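Local structure of dihydroorotate dehydrogenase (Schistosoma mansoni, 6UY4) at residues E47-L52 with I128-E133; L240-D245 with K252-V257; D266-S271 with R316-L321; T276-A281 with G285-P290. The protein probably catalyses the FMN-dependent oxidation of (S)-dihydroorotate to orotate with a quinone as electron acceptor, a step of de novo pyrimidine biosynthesis. All blocks are in the same frame, centred on the assembly; numbering follows the deposited sequence.

Interaction 1: E47-L52 with I128-E133; sequences ETAHNL and IFRWTE. With QLA (2-[(4-fluorophenyl)amino]-3-hydroxynaphthalene-1,4-dione), chain B.
The ketone oxygen O3 of the bound naphthoquinone QLA is gripped by two nitrogens of Arg-130, whose NH1 also lies against Ala-49 across the contact. Arg-130 NH1 donates to QLA O3 at 3.0 Å, with an N-H...O angle of 144°. Arg-130 NE donates to the same QLA O3 at 3.2 Å. Both O3 and the methyl of Ala-49 come to the edge of the guanidinium, Ala-49 CB at 3.5 Å from Arg-130 NH1. A further bond from NH1 to the carbonyl of Val-43 would help to hold the group's rotation. The other ketone is held from the helix: His-50 ND1 donates to QLA O1 at 2.6 Å, with O1 near the imidazole plane. His-50 reaches it because CG stands anti to the backbone N (chi1 177°). QLA O2 gives a weak bond of 3.4 Å to Ala-49 O. From the strand, Ile-128 CG2 comes to the C13-C14 rim of the fused rings, 3.4 Å from QLA C14. Its other branch, Ile-128 CD1, meets Glu-47 CB at 3.9 Å, the side chains crossing near a right angle. No hydrogen bond joins the two segments; the ligand bridges them by accepting from His-50 and Arg-130, and salt bridges from Glu-47 to Arg-125 and Arg-127 add a tie at the strand's start, consistent with the quinone site that N-terminal helices form in class 2 enzymes.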
# COMPACT_ATOMS: atom_id res chain seq x y z
N GLU A 47 6.54 1.05 16.02
CA GLU A 47 5.08 1.08 16.03
C GLU A 47 4.55 2.16 16.96
O GLU A 47 3.47 2.72 16.70
CB GLU A 47 4.53 -0.29 16.42
CG GLU A 47 3.02 -0.40 16.29
CD GLU A 47 2.52 -1.82 16.50
OE1 GLU A 47 3.36 -2.73 16.61
OE2 GLU A 47 1.29 -2.01 16.56
N THR A 48 5.28 2.47 18.03
CA THR A 48 4.86 3.55 18.92
C THR A 48 4.88 4.89 18.20
O THR A 48 3.95 5.69 18.31
CB THR A 48 5.75 3.59 20.16
OG1 THR A 48 5.70 2.32 20.82
CG2 THR A 48 5.28 4.67 21.12
N ALA A 49 5.96 5.16 17.45
CA ALA A 49 6.02 6.38 16.66
C ALA A 49 4.96 6.38 15.57
O ALA A 49 4.45 7.44 15.20
CB ALA A 49 7.41 6.54 16.04
N HIS A 50 4.61 5.20 15.05
CA HIS A 50 3.55 5.11 14.05
C HIS A 50 2.21 5.52 14.65
O HIS A 50 1.47 6.32 14.07
CB HIS A 50 3.48 3.69 13.49
CG HIS A 50 2.37 3.48 12.50
ND1 HIS A 50 2.23 4.24 11.36
CD2 HIS A 50 1.34 2.60 12.49
CE1 HIS A 50 1.17 3.84 10.69
NE2 HIS A 50 0.62 2.84 11.35
N ASN A 51 1.88 4.98 15.83
CA ASN A 51 0.63 5.36 16.50
C ASN A 51 0.61 6.84 16.82
O ASN A 51 -0.45 7.48 16.76
CB ASN A 51 0.45 4.53 17.77
CG ASN A 51 0.34 3.05 17.49
OD1 ASN A 51 -0.22 2.63 16.48
ND2 ASN A 51 0.87 2.24 18.40
N LEU A 52 1.76 7.41 17.17
CA LEU A 52 1.80 8.82 17.55
C LEU A 52 1.56 9.73 16.35
O LEU A 52 0.83 10.72 16.45
CB LEU A 52 3.14 9.15 18.21
CG LEU A 52 3.22 10.50 18.91
CD1 LEU A 52 2.17 10.59 20.01
CD2 LEU A 52 4.61 10.74 19.47
N ILE A 128 7.67 -4.21 14.20
CA ILE A 128 8.15 -3.18 13.28
C ILE A 128 9.57 -2.81 13.67
O ILE A 128 9.83 -2.53 14.85
CB ILE A 128 7.24 -1.94 13.27
CG1 ILE A 128 5.87 -2.27 12.67
CG2 ILE A 128 7.90 -0.81 12.51
CD1 ILE A 128 4.93 -1.09 12.63
N PHE A 129 10.48 -2.79 12.70
CA PHE A 129 11.88 -2.52 12.97
C PHE A 129 12.43 -1.59 11.90
O PHE A 129 12.19 -1.80 10.70
CB PHE A 129 12.69 -3.82 13.01
CG PHE A 129 12.11 -4.87 13.90
CD1 PHE A 129 12.40 -4.89 15.25
CD2 PHE A 129 11.25 -5.83 13.39
CE1 PHE A 129 11.86 -5.85 16.08
CE2 PHE A 129 10.71 -6.80 14.22
CZ PHE A 129 11.01 -6.81 15.56
N ARG A 130 13.17 -0.57 12.32
CA ARG A 130 13.79 0.38 11.40
C ARG A 130 15.16 -0.12 10.96
O ARG A 130 15.92 -0.67 11.76
CB ARG A 130 13.94 1.76 12.05
CG ARG A 130 12.66 2.37 12.59
CD ARG A 130 12.91 3.82 12.98
NE ARG A 130 11.77 4.44 13.66
CZ ARG A 130 11.69 4.62 14.97
NH1 ARG A 130 10.61 5.19 15.50
NH2 ARG A 130 12.69 4.24 15.75
N TRP A 131 15.47 0.09 9.68
CA TRP A 131 16.80 -0.15 9.13
C TRP A 131 17.26 1.18 8.54
O TRP A 131 17.26 1.37 7.32
CB TRP A 131 16.79 -1.28 8.09
CG TRP A 131 18.17 -1.77 7.73
CD1 TRP A 131 19.36 -1.33 8.23
CD2 TRP A 131 18.49 -2.81 6.80
NE1 TRP A 131 20.40 -2.02 7.66
CE2 TRP A 131 19.89 -2.94 6.78
CE3 TRP A 131 17.72 -3.65 5.98
CZ2 TRP A 131 20.55 -3.87 5.98
CZ3 TRP A 131 18.38 -4.57 5.18
CH2 TRP A 131 19.77 -4.67 5.18
N THR A 132 17.66 2.10 9.42
CA THR A 132 17.96 3.47 9.00
C THR A 132 19.19 3.53 8.10
O THR A 132 19.30 4.44 7.27
CB THR A 132 18.15 4.36 10.23
OG1 THR A 132 17.12 4.09 11.18
CG2 THR A 132 18.10 5.83 9.84
N GLU A 133 20.11 2.57 8.24
CA GLU A 133 21.32 2.59 7.42
C GLU A 133 21.00 2.47 5.93
O GLU A 133 21.78 2.93 5.09
CB GLU A 133 22.26 1.46 7.84
C1 QLA B . 5.67 5.46 11.31
O1 QLA B . 4.58 5.22 10.84
C2 QLA B . 5.94 6.83 11.84
O2 QLA B . 4.92 7.67 11.83
C3 QLA B . 7.24 7.18 12.30
O3 QLA B . 9.37 6.38 13.02
C4 QLA B . 7.09 9.62 11.86
C5 QLA B . 6.86 9.56 10.50
C6 QLA B . 6.42 10.67 9.80
C7 QLA B . 6.20 11.83 10.50
C8 QLA B . 6.39 11.92 11.85
C9 QLA B . 6.84 10.80 12.54
C10 QLA B . 8.27 6.10 12.47
C11 QLA B . 7.98 4.75 11.95
C12 QLA B . 8.97 3.77 12.01
C13 QLA B . 8.72 2.51 11.52
C14 QLA B . 7.48 2.20 10.97
C15 QLA B . 6.50 3.16 10.90
C16 QLA B . 6.74 4.44 11.39
F1 QLA B . 5.76 12.92 9.83
N1 QLA B . 7.53 8.46 12.57

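Interaction 2: L240-D245 with K252-V257; sequences LKISPD and KDIVEV. With FMN (flavin mononucleotide), chain G.
Ile-254 meets the strand with one methyl, CG2, which approaches two side chains of 240-245. It lies 4.0 Å from CG2 of Ile-242, and the same Ile-254 CG2 is 4.3 Å from CD2 of Leu-240. The two isoleucines cross obliquely, branch methyl against branch methyl. On the helix that methyl is placed by a chi1 of -64°, which sets CG2 trans to the backbone nitrogen; on the strand Ile-242 has chi1 69°, with CG1 between N and the carbonyl carbon and CG2 opposite that carbon. All three residues are buried, and no hydrogen bond crosses the contact, so it is pure apolar packing.

Between Leu-240 and Ile-242, Lys-241 projects from the other face of the strand. Its fully extended chain carries NZ to the flavin, where Lys-241 NZ donates to FMN O3' at 3.0 Å. It also donates to FMN O2 and N1, with a weaker bond to O2', so NZ bridges the ribityl hydroxyls and the N1/O2 edge of the flavin. Farther out, Ile-242 also touches Val-318 of helix 305-321, and Leu-240 touches Leu-222 of helix 215-230. Helix 248-259 sits between those two helices on the outside of the barrel, its Val-255 packing on Val-318 and Leu-321 and its Val-257 on Leu-222, while strand 238-242 runs between strands 196-200 and 267-270.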
# COMPACT_ATOMS: atom_id res chain seq x y z
N LEU A 240 -5.92 -5.47 -7.81
CA LEU A 240 -5.24 -6.64 -7.26
C LEU A 240 -3.80 -6.26 -6.95
O LEU A 240 -3.05 -5.85 -7.85
CB LEU A 240 -5.29 -7.81 -8.25
CG LEU A 240 -5.31 -9.20 -7.63
CD1 LEU A 240 -6.50 -9.36 -6.70
CD2 LEU A 240 -5.33 -10.27 -8.72
N LYS A 241 -3.41 -6.39 -5.68
CA LYS A 241 -2.07 -6.05 -5.23
C LYS A 241 -1.27 -7.33 -5.05
O LYS A 241 -1.68 -8.22 -4.30
CB LYS A 241 -2.13 -5.25 -3.93
CG LYS A 241 -0.78 -4.73 -3.46
CD LYS A 241 -0.95 -3.80 -2.27
CE LYS A 241 0.38 -3.24 -1.80
NZ LYS A 241 0.20 -2.29 -0.67
N ILE A 242 -0.13 -7.42 -5.72
CA ILE A 242 0.67 -8.63 -5.74
C ILE A 242 2.00 -8.37 -5.05
O ILE A 242 2.34 -7.25 -4.69
CB ILE A 242 0.90 -9.15 -7.18
CG1 ILE A 242 1.82 -8.19 -7.94
CG2 ILE A 242 -0.43 -9.31 -7.90
CD1 ILE A 242 2.17 -8.67 -9.33
N SER A 243 2.77 -9.45 -4.87
CA SER A 243 4.09 -9.55 -4.27
C SER A 243 5.17 -9.55 -5.35
O SER A 243 4.96 -10.11 -6.43
CB SER A 243 4.20 -10.83 -3.44
OG SER A 243 5.51 -11.00 -2.93
N PRO A 244 6.32 -8.93 -5.08
CA PRO A 244 7.41 -8.93 -6.07
C PRO A 244 8.21 -10.22 -6.10
O PRO A 244 9.14 -10.33 -6.91
CB PRO A 244 8.28 -7.76 -5.61
CG PRO A 244 8.09 -7.73 -4.13
CD PRO A 244 6.66 -8.14 -3.89
N ASP A 245 7.89 -11.20 -5.25
CA ASP A 245 8.64 -12.43 -5.15
C ASP A 245 8.06 -13.56 -5.99
O ASP A 245 8.58 -14.69 -5.92
CB ASP A 245 8.73 -12.87 -3.68
CG ASP A 245 9.35 -11.80 -2.80
OD1 ASP A 245 10.21 -11.05 -3.30
OD2 ASP A 245 8.96 -11.71 -1.61
N LYS A 252 2.76 -14.74 -14.65
CA LYS A 252 1.94 -14.82 -15.85
C LYS A 252 0.55 -15.35 -15.55
O LYS A 252 -0.44 -14.90 -16.14
CB LYS A 252 2.63 -15.69 -16.90
CG LYS A 252 3.95 -15.14 -17.40
CD LYS A 252 4.63 -16.10 -18.36
CE LYS A 252 5.97 -15.55 -18.83
NZ LYS A 252 6.63 -16.47 -19.80
N ASP A 253 0.45 -16.32 -14.63
CA ASP A 253 -0.85 -16.87 -14.27
C ASP A 253 -1.74 -15.82 -13.62
O ASP A 253 -2.94 -15.75 -13.90
CB ASP A 253 -0.67 -18.07 -13.34
CG ASP A 253 -0.05 -19.27 -14.04
OD1 ASP A 253 0.18 -19.18 -15.27
OD2 ASP A 253 0.21 -20.29 -13.37
N ILE A 254 -1.16 -15.00 -12.73
CA ILE A 254 -1.94 -13.95 -12.09
C ILE A 254 -2.46 -12.97 -13.13
O ILE A 254 -3.63 -12.56 -13.09
CB ILE A 254 -1.09 -13.24 -11.01
CG1 ILE A 254 -0.73 -14.21 -9.89
CG2 ILE A 254 -1.83 -12.03 -10.46
CD1 ILE A 254 0.16 -13.60 -8.83
N VAL A 255 -1.61 -12.58 -14.08
CA VAL A 255 -2.02 -11.64 -15.12
C VAL A 255 -3.11 -12.25 -15.99
O VAL A 255 -4.07 -11.58 -16.37
CB VAL A 255 -0.81 -11.20 -15.95
CG1 VAL A 255 -1.25 -10.40 -17.17
CG2 VAL A 255 0.15 -10.38 -15.10
N GLU A 256 -2.98 -13.54 -16.31
CA GLU A 256 -3.96 -14.20 -17.17
C GLU A 256 -5.34 -14.20 -16.53
O GLU A 256 -6.33 -13.82 -17.16
CB GLU A 256 -3.51 -15.63 -17.49
CG GLU A 256 -4.57 -16.46 -18.18
CD GLU A 256 -4.12 -17.88 -18.45
OE1 GLU A 256 -2.90 -18.14 -18.37
OE2 GLU A 256 -4.98 -18.73 -18.73
N VAL A 257 -5.42 -14.63 -15.27
CA VAL A 257 -6.71 -14.66 -14.58
C VAL A 257 -7.26 -13.25 -14.42
O VAL A 257 -8.47 -13.02 -14.56
CB VAL A 257 -6.56 -15.36 -13.21
CG1 VAL A 257 -7.85 -15.26 -12.42
CG2 VAL A 257 -6.17 -16.82 -13.41
N1 FMN G . 0.35 -3.31 2.35
C2 FMN G . -0.97 -3.72 2.30
O2 FMN G . -1.48 -4.01 1.22
N3 FMN G . -1.72 -3.81 3.45
C4 FMN G . -1.16 -3.48 4.67
O4 FMN G . -1.83 -3.56 5.70
C4A FMN G . 0.17 -3.06 4.73
N5 FMN G . 0.73 -2.74 5.95
C5A FMN G . 2.05 -2.32 6.00
C6 FMN G . 2.61 -1.99 7.23
C7 FMN G . 3.93 -1.57 7.30
C7M FMN G . 4.54 -1.22 8.63
C8 FMN G . 4.69 -1.48 6.14
C8M FMN G . 6.12 -1.03 6.21
C9 FMN G . 4.13 -1.81 4.91
C9A FMN G . 2.80 -2.23 4.84
N10 FMN G . 2.23 -2.56 3.62
C10 FMN G . 0.92 -2.98 3.57
C1' FMN G . 3.03 -2.48 2.35
C2' FMN G . 2.94 -1.08 1.76
O2' FMN G . 1.59 -0.71 1.59
C3' FMN G . 3.64 -1.02 0.40
O3' FMN G . 3.15 -2.05 -0.42
C4' FMN G . 5.15 -1.15 0.53
O4' FMN G . 5.59 -0.75 1.81
C5' FMN G . 5.80 -0.26 -0.52
O5' FMN G . 7.18 -0.13 -0.29
P FMN G . 7.77 1.31 0.10
O1P FMN G . 9.27 1.19 0.23
O2P FMN G . 7.40 2.33 -0.94
O3P FMN G . 7.20 1.72 1.44

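Interaction 3: D266-S271 with R316-L321; sequences DGMIIS and RKVSAL
Val-318, in the last turn of helix 305-321, carries the contact of 316-321 with strand 267-270, where it meets Met-268 and Ile-270. Before it in sequence, Arg-316 turns its CB from the strand and is salt-bridged to Asp-313, and Lys-317 lies against Asp-248 of helix 248-259. Val-318 then points its CB at the strand. Its CG1, trans to the backbone nitrogen (chi1 174°), is the methyl that does the touching: it stands 3.9 Å from Met-268 SD and 4.0 Å from Met-268 CE, so the thioether end crosses it at a slant, both atoms touching the methyl. The bend of Met-268 at chi3 (57°) is what brings CE to the methyl together with SD. On the neighbouring side chain, Ile-270 CD1 comes to Val-318 CG1 at 4.1 Å, the two chains reaching toward each other tip to tip. The interface is wholly apolar, and all three participants are buried. Val-318 also touches Leu-251 of helix 248-259, and its carbonyl accepts from Thr-322 OG1. Farther along, Ser-319 rests on Leu-328, and Leu-321 packs on Lys-252 and Val-255, which ties the helix end to its neighbouring helix.

On the strand, Ile-269 points the other way from Met-268 and Ile-270, and beyond it a cis peptide precedes Ser-271, whose carbonyl makes a weak bond with FMN O3'. The eight-stranded parallel sheet with helices outside it, in a family of the TIM-barrel clan, identifies the fold, and this strand-to-helix contact fits it.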
# COMPACT_ATOMS: atom_id res chain seq x y z
N ASP A 266 -9.87 -4.40 -12.74
CA ASP A 266 -9.74 -3.05 -13.27
C ASP A 266 -8.33 -2.49 -13.20
O ASP A 266 -8.05 -1.49 -13.87
CB ASP A 266 -10.70 -2.10 -12.55
CG ASP A 266 -12.15 -2.49 -12.72
OD1 ASP A 266 -12.61 -2.57 -13.88
OD2 ASP A 266 -12.83 -2.73 -11.70
N GLY A 267 -7.45 -3.09 -12.41
CA GLY A 267 -6.09 -2.59 -12.29
C GLY A 267 -5.32 -3.43 -11.30
O GLY A 267 -5.89 -4.26 -10.58
N MET A 268 -4.01 -3.20 -11.27
CA MET A 268 -3.12 -3.95 -10.40
C MET A 268 -2.17 -3.00 -9.69
O MET A 268 -1.88 -1.90 -10.17
CB MET A 268 -2.32 -5.00 -11.18
CG MET A 268 -3.17 -6.12 -11.76
SD MET A 268 -2.17 -7.37 -12.59
CE MET A 268 -1.09 -7.88 -11.25
N ILE A 269 -1.68 -3.45 -8.54
CA ILE A 269 -0.74 -2.69 -7.71
C ILE A 269 0.52 -3.52 -7.55
O ILE A 269 0.46 -4.65 -7.05
CB ILE A 269 -1.35 -2.33 -6.35
CG1 ILE A 269 -2.54 -1.39 -6.52
CG2 ILE A 269 -0.30 -1.70 -5.45
CD1 ILE A 269 -3.19 -0.98 -5.22
N ILE A 270 1.65 -2.97 -7.99
CA ILE A 270 2.94 -3.66 -7.95
C ILE A 270 3.94 -2.74 -7.26
O ILE A 270 4.28 -1.68 -7.81
CB ILE A 270 3.44 -4.05 -9.35
CG1 ILE A 270 2.40 -4.90 -10.09
CG2 ILE A 270 4.76 -4.79 -9.26
CD1 ILE A 270 1.48 -4.11 -10.99
N SER A 271 4.41 -3.12 -6.07
CA SER A 271 4.03 -4.37 -5.41
C SER A 271 4.00 -4.19 -3.90
O SER A 271 3.99 -3.06 -3.40
CB SER A 271 5.00 -5.50 -5.78
OG SER A 271 6.32 -5.17 -5.37
N ARG A 316 7.63 -3.65 -14.46
CA ARG A 316 7.94 -3.64 -15.88
C ARG A 316 7.56 -4.96 -16.54
O ARG A 316 7.20 -4.98 -17.73
CB ARG A 316 9.43 -3.35 -16.09
CG ARG A 316 9.82 -3.09 -17.54
CD ARG A 316 11.28 -2.66 -17.67
NE ARG A 316 11.54 -1.38 -17.01
CZ ARG A 316 12.24 -1.24 -15.88
NH1 ARG A 316 12.75 -2.31 -15.28
NH2 ARG A 316 12.42 -0.04 -15.36
N LYS A 317 7.61 -6.07 -15.80
CA LYS A 317 7.17 -7.35 -16.34
C LYS A 317 5.65 -7.38 -16.50
O LYS A 317 5.14 -7.74 -17.57
CB LYS A 317 7.64 -8.49 -15.44
CG LYS A 317 9.13 -8.79 -15.51
CD LYS A 317 9.48 -10.01 -14.67
CE LYS A 317 10.95 -10.37 -14.78
N VAL A 318 4.92 -7.02 -15.44
CA VAL A 318 3.46 -7.08 -15.48
C VAL A 318 2.91 -6.16 -16.57
O VAL A 318 1.97 -6.52 -17.28
CB VAL A 318 2.88 -6.74 -14.10
CG1 VAL A 318 1.36 -6.66 -14.16
CG2 VAL A 318 3.33 -7.77 -13.07
N SER A 319 3.50 -4.97 -16.71
CA SER A 319 3.04 -4.05 -17.75
C SER A 319 3.21 -4.64 -19.14
O SER A 319 2.44 -4.33 -20.05
CB SER A 319 3.80 -2.72 -17.64
OG SER A 319 3.30 -1.77 -18.57
N ALA A 320 4.21 -5.51 -19.32
CA ALA A 320 4.39 -6.17 -20.61
C ALA A 320 3.39 -7.31 -20.80
O ALA A 320 2.91 -7.54 -21.91
CB ALA A 320 5.82 -6.70 -20.74
N LEU A 321 3.06 -8.02 -19.72
CA LEU A 321 2.12 -9.14 -19.83
C LEU A 321 0.70 -8.65 -20.06
O LEU A 321 -0.08 -9.28 -20.78
CB LEU A 321 2.19 -10.01 -18.58
CG LEU A 321 3.57 -10.61 -18.27
CD1 LEU A 321 3.52 -11.44 -16.99
CD2 LEU A 321 4.06 -11.45 -19.44

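Interaction 4: T276-A281 with G285-P290; sequences TTYEEA and GAAPIP
Tyr-278 opens the contact with Ala-287, and its side chain can be followed outward. CB and CG do not touch the Ala-287 methyl; CD1 comes to 4.4 Å from Ala-287 CB, and Tyr-278 CE1 to 4.3 Å from the same carbon. The methyl approaches the ring obliquely, and OH runs past it, farther off again. With CG trans to the backbone nitrogen (chi1 177°), the ring is swung from the helix toward 285-290. Nearer the backbone, Ala-281 CB meets two methyls that approach it at about a right angle to each other, 3.6 Å from Ala-287 CB and 3.7 Å from Ala-286 CB. The carbonyl of Ala-281 receives two weak bonds, from Ala-286 N at 2.8 Å and from Ala-287 N at 3.2 Å, the first with an N-H...O angle of only 121°. At its N-terminal end the helix is closed by a capping box: Glu-280 N donates to Thr-277 OG1, and Thr-277 N donates to Glu-280 OE1. Tyr-299 touches both Ala-281 and Ala-287. The chemistry implies a turn in which one carbonyl accepts two weak bonds from successive amides, so that packing of small methyl groups, which let the chain fold back closely on the helix, carries much of the contact.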
# COMPACT_ATOMS: atom_id res chain seq x y z
N THR A 276 12.36 -10.84 3.89
CA THR A 276 13.69 -10.46 4.34
C THR A 276 14.55 -11.69 4.59
O THR A 276 14.06 -12.73 5.03
CB THR A 276 13.61 -9.63 5.62
OG1 THR A 276 13.28 -10.49 6.72
CG2 THR A 276 12.54 -8.57 5.50
N THR A 277 15.84 -11.57 4.29
CA THR A 277 16.78 -12.63 4.61
C THR A 277 17.20 -12.54 6.08
O THR A 277 16.84 -11.61 6.80
CB THR A 277 18.01 -12.56 3.70
OG1 THR A 277 18.72 -11.34 3.95
CG2 THR A 277 17.59 -12.61 2.24
N TYR A 278 17.96 -13.54 6.52
CA TYR A 278 18.44 -13.55 7.90
C TYR A 278 19.42 -12.41 8.15
O TYR A 278 19.34 -11.73 9.18
CB TYR A 278 19.07 -14.90 8.22
CG TYR A 278 19.65 -14.99 9.62
CD1 TYR A 278 18.84 -15.23 10.72
CD2 TYR A 278 21.02 -14.83 9.84
CE1 TYR A 278 19.36 -15.32 11.99
CE2 TYR A 278 21.55 -14.92 11.11
CZ TYR A 278 20.72 -15.16 12.18
OH TYR A 278 21.25 -15.24 13.45
N GLU A 279 20.34 -12.18 7.22
CA GLU A 279 21.33 -11.12 7.39
C GLU A 279 20.68 -9.75 7.39
O GLU A 279 21.06 -8.86 8.16
CB GLU A 279 22.40 -11.21 6.31
CG GLU A 279 23.24 -12.49 6.34
CD GLU A 279 22.51 -13.68 5.75
OE1 GLU A 279 21.51 -13.48 5.03
OE2 GLU A 279 22.95 -14.83 6.00
N GLU A 280 19.68 -9.55 6.52
CA GLU A 280 18.97 -8.27 6.49
C GLU A 280 18.14 -8.06 7.75
O GLU A 280 17.89 -6.92 8.14
CB GLU A 280 18.09 -8.19 5.25
CG GLU A 280 18.86 -8.12 3.94
CD GLU A 280 17.97 -8.32 2.72
OE1 GLU A 280 16.89 -8.93 2.88
OE2 GLU A 280 18.35 -7.88 1.62
N ALA A 281 17.72 -9.15 8.40
CA ALA A 281 16.87 -9.02 9.58
C ALA A 281 17.68 -8.75 10.84
O ALA A 281 17.24 -7.97 11.70
CB ALA A 281 16.02 -10.29 9.75
N GLY A 285 17.30 -5.63 13.86
CA GLY A 285 16.62 -6.13 15.03
C GLY A 285 15.43 -7.03 14.75
O GLY A 285 14.79 -7.50 15.70
N ALA A 286 15.12 -7.29 13.47
CA ALA A 286 14.02 -8.18 13.15
C ALA A 286 14.32 -9.63 13.52
O ALA A 286 13.38 -10.41 13.72
CB ALA A 286 13.69 -8.09 11.66
N ALA A 287 15.59 -10.00 13.60
CA ALA A 287 16.00 -11.34 14.00
C ALA A 287 17.02 -11.25 15.13
O ALA A 287 17.85 -10.33 15.14
CB ALA A 287 16.61 -12.10 12.81
N PRO A 288 16.98 -12.18 16.09
CA PRO A 288 16.04 -13.30 16.14
C PRO A 288 14.68 -12.92 16.72
O PRO A 288 14.53 -11.82 17.26
CB PRO A 288 16.75 -14.30 17.06
CG PRO A 288 17.51 -13.43 18.00
CD PRO A 288 17.95 -12.23 17.20
N ILE A 289 13.72 -13.82 16.61
CA ILE A 289 12.38 -13.61 17.16
C ILE A 289 12.38 -14.13 18.59
O ILE A 289 12.72 -15.31 18.81
CB ILE A 289 11.31 -14.31 16.31
CG1 ILE A 289 11.41 -13.87 14.85
CG2 ILE A 289 9.92 -14.02 16.86
CD1 ILE A 289 10.43 -14.56 13.93
N PRO A 290 12.01 -13.32 19.58
CA PRO A 290 12.03 -13.79 20.97
C PRO A 290 11.06 -14.93 21.22
O PRO A 290 9.84 -14.74 21.16
CB PRO A 290 11.64 -12.54 21.77
CG PRO A 290 10.91 -11.67 20.80
CD PRO A 290 11.55 -11.92 19.47

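In the fold
From the N terminus, interaction 1 comes first, closing a loop of 75 residues that brings helix 46-58 onto strand 128-131 of the antiparallel sheet. Interaction 2 follows in series and closes a short loop within a beta-alpha-beta unit, strand 238-242 to helix 248-259. Interaction 3 then ties strand 267-270 to helix 305-321 over 44 residues, and interaction 4 lies within that span as a tight turn of its own; none cross. Interactions 2 and 3 share the parallel barrel, joined by backbone pairing of Leu-240 with Ile-269. Interactions 1 and 4 touch on the opposite flank, where Phe-129 packs on Gly-285 and Ala-286.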